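Local coordinates for polyphosphate kinase (Porphyromonas gingivalis, PDB 2O8R), which probably catalyses the reversible, magnesium-dependent transfer of the terminal phosphate of ATP onto a growing chain of inorganic polyphosphate, at residues G537-K542 with T553-A558; K549-Q554 with R621-R626. The protein carries 3 engineered substitutions. One frame throughout, in Å; residues are numbered along the deposited sequence.

Contact 1: residues G537-K542 with T553-A558; sequences GYMLLK and TQLYRA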
loop_
_atom_site.group_PDB
_atom_site.type_symbol
_atom_site.label_atom_id
_atom_site.label_comp_id
_atom_site.label_asym_id
_atom_site.label_seq_id
_atom_site.Cartn_x
_atom_site.Cartn_y
_atom_site.Cartn_z
ATOM N N GLY A 537 5.181 51.961 -3.395
ATOM C CA GLY A 537 4.767 50.831 -4.231
ATOM C C GLY A 537 5.460 49.551 -3.810
ATOM O O GLY A 537 6.656 49.366 -4.057
ATOM N N TYR A 538 4.713 48.657 -3.174
ATOM C CA TYR A 538 5.312 47.436 -2.635
ATOM C C TYR A 538 4.512 46.170 -2.943
ATOM O O TYR A 538 3.271 46.199 -3.006
ATOM C CB TYR A 538 5.518 47.575 -1.126
ATOM C CG TYR A 538 6.241 46.411 -0.519
ATOM C CD1 TYR A 538 7.585 46.175 -0.815
ATOM C CD2 TYR A 538 5.578 45.527 0.338
ATOM C CE1 TYR A 538 8.258 45.104 -0.272
ATOM C CE2 TYR A 538 6.243 44.447 0.892
ATOM C CZ TYR A 538 7.580 44.239 0.579
ATOM O OH TYR A 538 8.244 43.177 1.135
HETATM N N MSE A 539 5.230 45.064 -3.143
HETATM C CA MSE A 539 4.622 43.745 -3.365
HETATM C C MSE A 539 5.394 42.698 -2.611
HETATM O O MSE A 539 6.630 42.711 -2.598
HETATM C CB MSE A 539 4.616 43.377 -4.844
HETATM C CG MSE A 539 3.653 44.203 -5.655
HETATM SE SE MSE A 539 3.442 43.618 -7.485
HETATM C CE MSE A 539 5.041 44.324 -8.280
ATOM N N LEU A 540 4.663 41.788 -1.979
ATOM C CA LEU A 540 5.278 40.652 -1.315
ATOM C C LEU A 540 4.636 39.408 -1.883
ATOM O O LEU A 540 3.446 39.177 -1.691
ATOM C CB LEU A 540 5.097 40.754 0.199
ATOM C CG LEU A 540 5.792 39.775 1.157
ATOM C CD1 LEU A 540 7.066 39.148 0.606
ATOM C CD2 LEU A 540 6.081 40.463 2.470
ATOM N N LEU A 541 5.432 38.622 -2.604
ATOM C CA LEU A 541 4.914 37.509 -3.390
ATOM C C LEU A 541 5.651 36.197 -3.087
ATOM O O LEU A 541 6.868 36.112 -3.248
ATOM C CB LEU A 541 5.066 37.828 -4.865
ATOM C CG LEU A 541 4.387 39.021 -5.514
ATOM C CD1 LEU A 541 4.900 39.079 -6.935
ATOM C CD2 LEU A 541 2.874 38.864 -5.493
ATOM N N LYS A 542 4.914 35.177 -2.649
ATOM C CA LYS A 542 5.516 33.882 -2.332
ATOM C C LYS A 542 4.883 32.763 -3.133
ATOM O O LYS A 542 3.670 32.596 -3.108
ATOM C CB LYS A 542 5.369 33.570 -0.859
ATOM C CG LYS A 542 5.831 32.175 -0.475
ATOM C CD LYS A 542 5.590 31.905 1.007
ATOM C CE LYS A 542 6.018 30.528 1.362
ATOM N NZ LYS A 542 7.476 30.558 1.460
ATOM N N THR A 553 7.480 39.925 -17.071
ATOM C CA THR A 553 7.707 41.192 -17.764
ATOM C C THR A 553 7.008 42.354 -17.052
ATOM O O THR A 553 7.575 43.436 -16.908
ATOM C CB THR A 553 7.285 41.122 -19.254
ATOM O OG1 THR A 553 7.869 39.966 -19.875
ATOM C CG2 THR A 553 7.758 42.339 -19.987
ATOM N N GLN A 554 5.788 42.112 -16.586
ATOM C CA GLN A 554 5.060 43.085 -15.774
ATOM C C GLN A 554 5.836 43.434 -14.500
ATOM O O GLN A 554 5.886 44.595 -14.087
ATOM C CB GLN A 554 3.669 42.547 -15.426
ATOM C CG GLN A 554 2.950 41.971 -16.637
ATOM C CD GLN A 554 1.516 41.558 -16.366
ATOM O OE1 GLN A 554 0.938 41.899 -15.336
ATOM N NE2 GLN A 554 0.929 40.829 -17.308
ATOM N N LEU A 555 6.453 42.424 -13.893
ATOM C CA LEU A 555 7.204 42.627 -12.670
ATOM C C LEU A 555 8.407 43.508 -12.942
ATOM O O LEU A 555 8.671 44.448 -12.187
ATOM C CB LEU A 555 7.632 41.291 -12.070
ATOM C CG LEU A 555 6.503 40.382 -11.593
ATOM C CD1 LEU A 555 7.052 39.005 -11.244
ATOM C CD2 LEU A 555 5.745 40.995 -10.416
ATOM N N TYR A 556 9.113 43.204 -14.030
ATOM C CA TYR A 556 10.239 44.009 -14.495
ATOM C C TYR A 556 9.821 45.459 -14.730
ATOM O O TYR A 556 10.532 46.394 -14.335
ATOM C CB TYR A 556 10.782 43.458 -15.803
ATOM C CG TYR A 556 11.665 42.236 -15.687
ATOM C CD1 TYR A 556 12.640 42.142 -14.698
ATOM C CD2 TYR A 556 11.550 41.185 -16.601
ATOM C CE1 TYR A 556 13.466 41.023 -14.611
ATOM C CE2 TYR A 556 12.379 40.079 -16.530
ATOM C CZ TYR A 556 13.324 40.003 -15.533
ATOM O OH TYR A 556 14.123 38.901 -15.465
ATOM N N ARG A 557 8.669 45.641 -15.373
ATOM C CA ARG A 557 8.133 46.977 -15.579
ATOM C C ARG A 557 7.754 47.659 -14.265
ATOM O O ARG A 557 7.921 48.872 -14.130
ATOM C CB ARG A 557 6.937 46.961 -16.522
ATOM C CG ARG A 557 7.261 46.659 -17.981
ATOM C CD ARG A 557 5.981 46.493 -18.797
ATOM N NE ARG A 557 4.903 47.306 -18.230
ATOM C CZ ARG A 557 3.726 46.840 -17.809
ATOM N NH1 ARG A 557 3.422 45.547 -17.911
ATOM N NH2 ARG A 557 2.843 47.686 -17.296
ATOM N N ALA A 558 7.256 46.891 -13.301
ATOM C CA ALA A 558 6.932 47.450 -11.991
ATOM C C ALA A 558 8.209 47.913 -11.309
ATOM O O ALA A 558 8.256 49.004 -10.754
ATOM C CB ALA A 558 6.196 46.441 -11.138
#

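Contact 2: residues K549-Q554 with R621-R626; sequences KNVITQ and RNLYNR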
loop_
_atom_site.group_PDB
_atom_site.type_symbol
_atom_site.label_atom_id
_atom_site.label_comp_id
_atom_site.label_asym_id
_atom_site.label_seq_id
_atom_site.Cartn_x
_atom_site.Cartn_y
_atom_site.Cartn_z
ATOM N N LYS A 549 6.561 34.214 -18.733
ATOM C CA LYS A 549 7.189 35.380 -19.375
ATOM C C LYS A 549 6.391 36.669 -19.242
ATOM O O LYS A 549 6.972 37.734 -19.044
ATOM C CB LYS A 549 7.462 35.122 -20.858
ATOM C CG LYS A 549 8.736 34.364 -21.162
ATOM C CD LYS A 549 8.928 34.279 -22.670
ATOM C CE LYS A 549 9.888 33.173 -23.084
ATOM N NZ LYS A 549 9.292 31.804 -22.997
ATOM N N ASN A 550 5.069 36.582 -19.345
ATOM C CA ASN A 550 4.258 37.788 -19.298
ATOM C C ASN A 550 4.243 38.443 -17.940
ATOM O O ASN A 550 4.569 39.620 -17.823
ATOM C CB ASN A 550 2.851 37.544 -19.816
ATOM C CG ASN A 550 2.796 37.521 -21.328
ATOM O OD1 ASN A 550 3.765 37.140 -21.997
ATOM N ND2 ASN A 550 1.664 37.940 -21.884
ATOM N N VAL A 551 3.908 37.676 -16.911
ATOM C CA VAL A 551 3.858 38.228 -15.564
ATOM C C VAL A 551 5.246 38.697 -15.137
ATOM O O VAL A 551 5.376 39.714 -14.462
ATOM C CB VAL A 551 3.301 37.231 -14.529
ATOM C CG1 VAL A 551 2.868 37.972 -13.308
ATOM C CG2 VAL A 551 2.122 36.520 -15.079
ATOM N N ILE A 552 6.279 37.968 -15.543
ATOM C CA ILE A 552 7.633 38.363 -15.213
ATOM C C ILE A 552 7.929 39.728 -15.837
ATOM O O ILE A 552 8.493 40.611 -15.185
ATOM C CB ILE A 552 8.665 37.294 -15.617
ATOM C CG1 ILE A 552 8.448 36.027 -14.780
ATOM C CG2 ILE A 552 10.068 37.799 -15.377
ATOM C CD1 ILE A 552 9.448 34.917 -15.031
ATOM N N THR A 553 7.480 39.925 -17.071
ATOM C CA THR A 553 7.707 41.192 -17.764
ATOM C C THR A 553 7.008 42.354 -17.052
ATOM O O THR A 553 7.575 43.436 -16.908
ATOM C CB THR A 553 7.285 41.122 -19.254
ATOM O OG1 THR A 553 7.869 39.966 -19.875
ATOM C CG2 THR A 553 7.758 42.339 -19.987
ATOM N N GLN A 554 5.788 42.112 -16.586
ATOM C CA GLN A 554 5.060 43.085 -15.774
ATOM C C GLN A 554 5.836 43.434 -14.500
ATOM O O GLN A 554 5.886 44.595 -14.087
ATOM C CB GLN A 554 3.669 42.547 -15.426
ATOM C CG GLN A 554 2.950 41.971 -16.637
ATOM C CD GLN A 554 1.516 41.558 -16.366
ATOM O OE1 GLN A 554 0.938 41.899 -15.336
ATOM N NE2 GLN A 554 0.929 40.829 -17.308
ATOM N N ARG A 621 1.692 27.080 -17.839
ATOM C CA ARG A 621 0.565 26.141 -17.693
ATOM C C ARG A 621 -0.436 26.466 -16.565
ATOM O O ARG A 621 -1.612 26.123 -16.668
ATOM C CB ARG A 621 1.056 24.682 -17.585
ATOM C CG ARG A 621 1.080 23.932 -18.941
ATOM C CD ARG A 621 1.314 22.421 -18.805
ATOM N NE ARG A 621 0.098 21.642 -18.526
ATOM C CZ ARG A 621 -0.522 20.853 -19.408
ATOM N NH1 ARG A 621 -0.057 20.729 -20.645
ATOM N NH2 ARG A 621 -1.612 20.183 -19.058
ATOM N N ASN A 622 0.020 27.138 -15.511
ATOM C CA ASN A 622 -0.847 27.473 -14.380
ATOM C C ASN A 622 -1.904 28.544 -14.670
ATOM O O ASN A 622 -3.071 28.362 -14.336
ATOM C CB ASN A 622 -0.008 27.892 -13.179
ATOM C CG ASN A 622 0.724 26.733 -12.547
ATOM O OD1 ASN A 622 0.878 25.673 -13.150
ATOM N ND2 ASN A 622 1.191 26.930 -11.324
ATOM N N LEU A 623 -1.496 29.647 -15.293
ATOM C CA LEU A 623 -2.402 30.775 -15.533
ATOM C C LEU A 623 -3.302 30.604 -16.760
ATOM O O LEU A 623 -4.183 31.432 -16.990
ATOM C CB LEU A 623 -1.614 32.085 -15.664
ATOM C CG LEU A 623 -0.602 32.484 -14.580
ATOM C CD1 LEU A 623 0.583 33.216 -15.181
ATOM C CD2 LEU A 623 -1.238 33.318 -13.491
ATOM N N TYR A 624 -3.082 29.546 -17.542
ATOM C CA TYR A 624 -3.814 29.361 -18.801
ATOM C C TYR A 624 -4.464 27.990 -19.017
ATOM O O TYR A 624 -5.592 27.909 -19.499
ATOM C CB TYR A 624 -2.919 29.719 -19.988
ATOM C CG TYR A 624 -2.370 31.133 -19.938
ATOM C CD1 TYR A 624 -3.207 32.234 -20.114
ATOM C CD2 TYR A 624 -1.017 31.367 -19.712
ATOM C CE1 TYR A 624 -2.706 33.533 -20.066
ATOM C CE2 TYR A 624 -0.504 32.658 -19.663
ATOM C CZ TYR A 624 -1.354 33.736 -19.844
ATOM O OH TYR A 624 -0.853 35.017 -19.799
ATOM N N ASN A 625 -3.763 26.918 -18.662
ATOM C CA ASN A 625 -4.267 25.554 -18.882
ATOM C C ASN A 625 -5.189 25.010 -17.790
ATOM O O ASN A 625 -6.208 24.379 -18.080
ATOM C CB ASN A 625 -3.107 24.579 -19.086
ATOM C CG ASN A 625 -2.254 24.933 -20.273
ATOM O OD1 ASN A 625 -2.112 26.103 -20.624
ATOM N ND2 ASN A 625 -1.678 23.920 -20.906
ATOM N N ARG A 626 -4.820 25.244 -16.537
ATOM C CA ARG A 626 -5.550 24.713 -15.394
ATOM C C ARG A 626 -6.700 25.604 -14.920
ATOM O O ARG A 626 -6.726 26.807 -15.186
ATOM C CB ARG A 626 -4.579 24.495 -14.225
ATOM C CG ARG A 626 -3.723 23.254 -14.346
ATOM C CD ARG A 626 -2.261 23.580 -14.478
ATOM N NE ARG A 626 -1.683 23.925 -13.182
ATOM C CZ ARG A 626 -1.160 23.047 -12.328
ATOM N NH1 ARG A 626 -0.658 23.468 -11.173
ATOM N NH2 ARG A 626 -1.131 21.753 -12.622
#

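Contact 1: residues G537-K542 with T553-A558
M539 and L541 meet L555 and A558 in a buried, wholly apolar strand-to-helix contact, where strand 538-543 of the C-terminal sheet lies against helix 549-560. The evidence is in the packing: all four residues are buried, about 134 Å² is lost between the segments, and no hydrogen bond crosses. The axes of 538-542 and 553-558 come within 11.4 Å and run at 145°, so the helix heads roughly back along the strand. M539, present as selenomethionine, does most of the reaching. Its chain runs out extended and then bends at the selenium (chi3 -78°), which brings the terminal CE up to two partners: A558 CB at 3.7 Å and L555 CD2 at 4.0 Å. One methyl of L555, CD2, serves both strand residues, because L541 CD1 also lies 4.1 Å from this L555 CD2. The leucine side chains slant across each other with branch methyls touching. Strand alternation explains the choice of residues: M539 and L541 face the helix, whereas Y538, L540 and K542 pack toward helix 636-651 on the other face of the sheet. I524 of helix 516-532 also touches M539. Strand 538-543, helix 549-560 and the parallel strand 564-569 form a beta-alpha-beta crossover, and this hydrophobic layer is the helix-on-sheet packing of such a unit in a phospholipase D-like domain.

Contact 2: residues K549-Q554 with R621-R626
N550 lies opposite Y624 at the edge of the contact, early in helix 549-560, a crossover helix of the phospholipase D-like C-terminal domain; the partner is the short, weakly bonded helix 620-624 that follows strand 610-614. N550 ND2 and Y624 OH are 4.4 Å apart, too far for a hydrogen bond, and both residues are exposed, so this is a loose polar approach at the exposed edge. One residue on, V551 makes the apolar touch. Its CG2 branch is 3.6 Å from L623 CD1, a methyl-to-methyl touch between two side chains that slant past one another. A chi1 of -162° sets V551 CG1 anti to the backbone N and leaves CG2 as the branch that reaches L623. Only about 98 Å² is buried between the segments, and the closest CA pair, V551 and L623, is 9.7 Å apart, which fits a junction made by side chains alone. Outside the segments, W618 also touches V551, while M516 and I520 of helix 516-532 pack on L623. The L623 side chain lies about 11 Å from that of H439, the predicted phosphohistidine, whereas R626 at the end of the segment touches H439 with its side chain. Farther along, T553 turns back on its own helix: T553 N and T553 OG1 both donate to K549 O, reaching it from opposite faces of the carbonyl plane, with OG1 tilted 28° from it.

Both contacts use successive turns of one face of helix 549-560, V551 in contact 2 and L555 and A558 in contact 1, and their centres are 14 Å apart. Contact 1 is core, with every touching residue buried and only apolar side chains meeting; contact 2 is partly buried, pairing one aliphatic touch with a distant approach of two exposed polar side chains, N550 and Y624. Contact 1 joins elements close in sequence within a single beta-alpha-beta unit, with ten residues between the segments, whereas contact 2 spans 66 intervening residues to reach a later short helix. Common neighbours connect them: W618 touches both L541 and V551, and helix 516-532 packs on both M539 and L623.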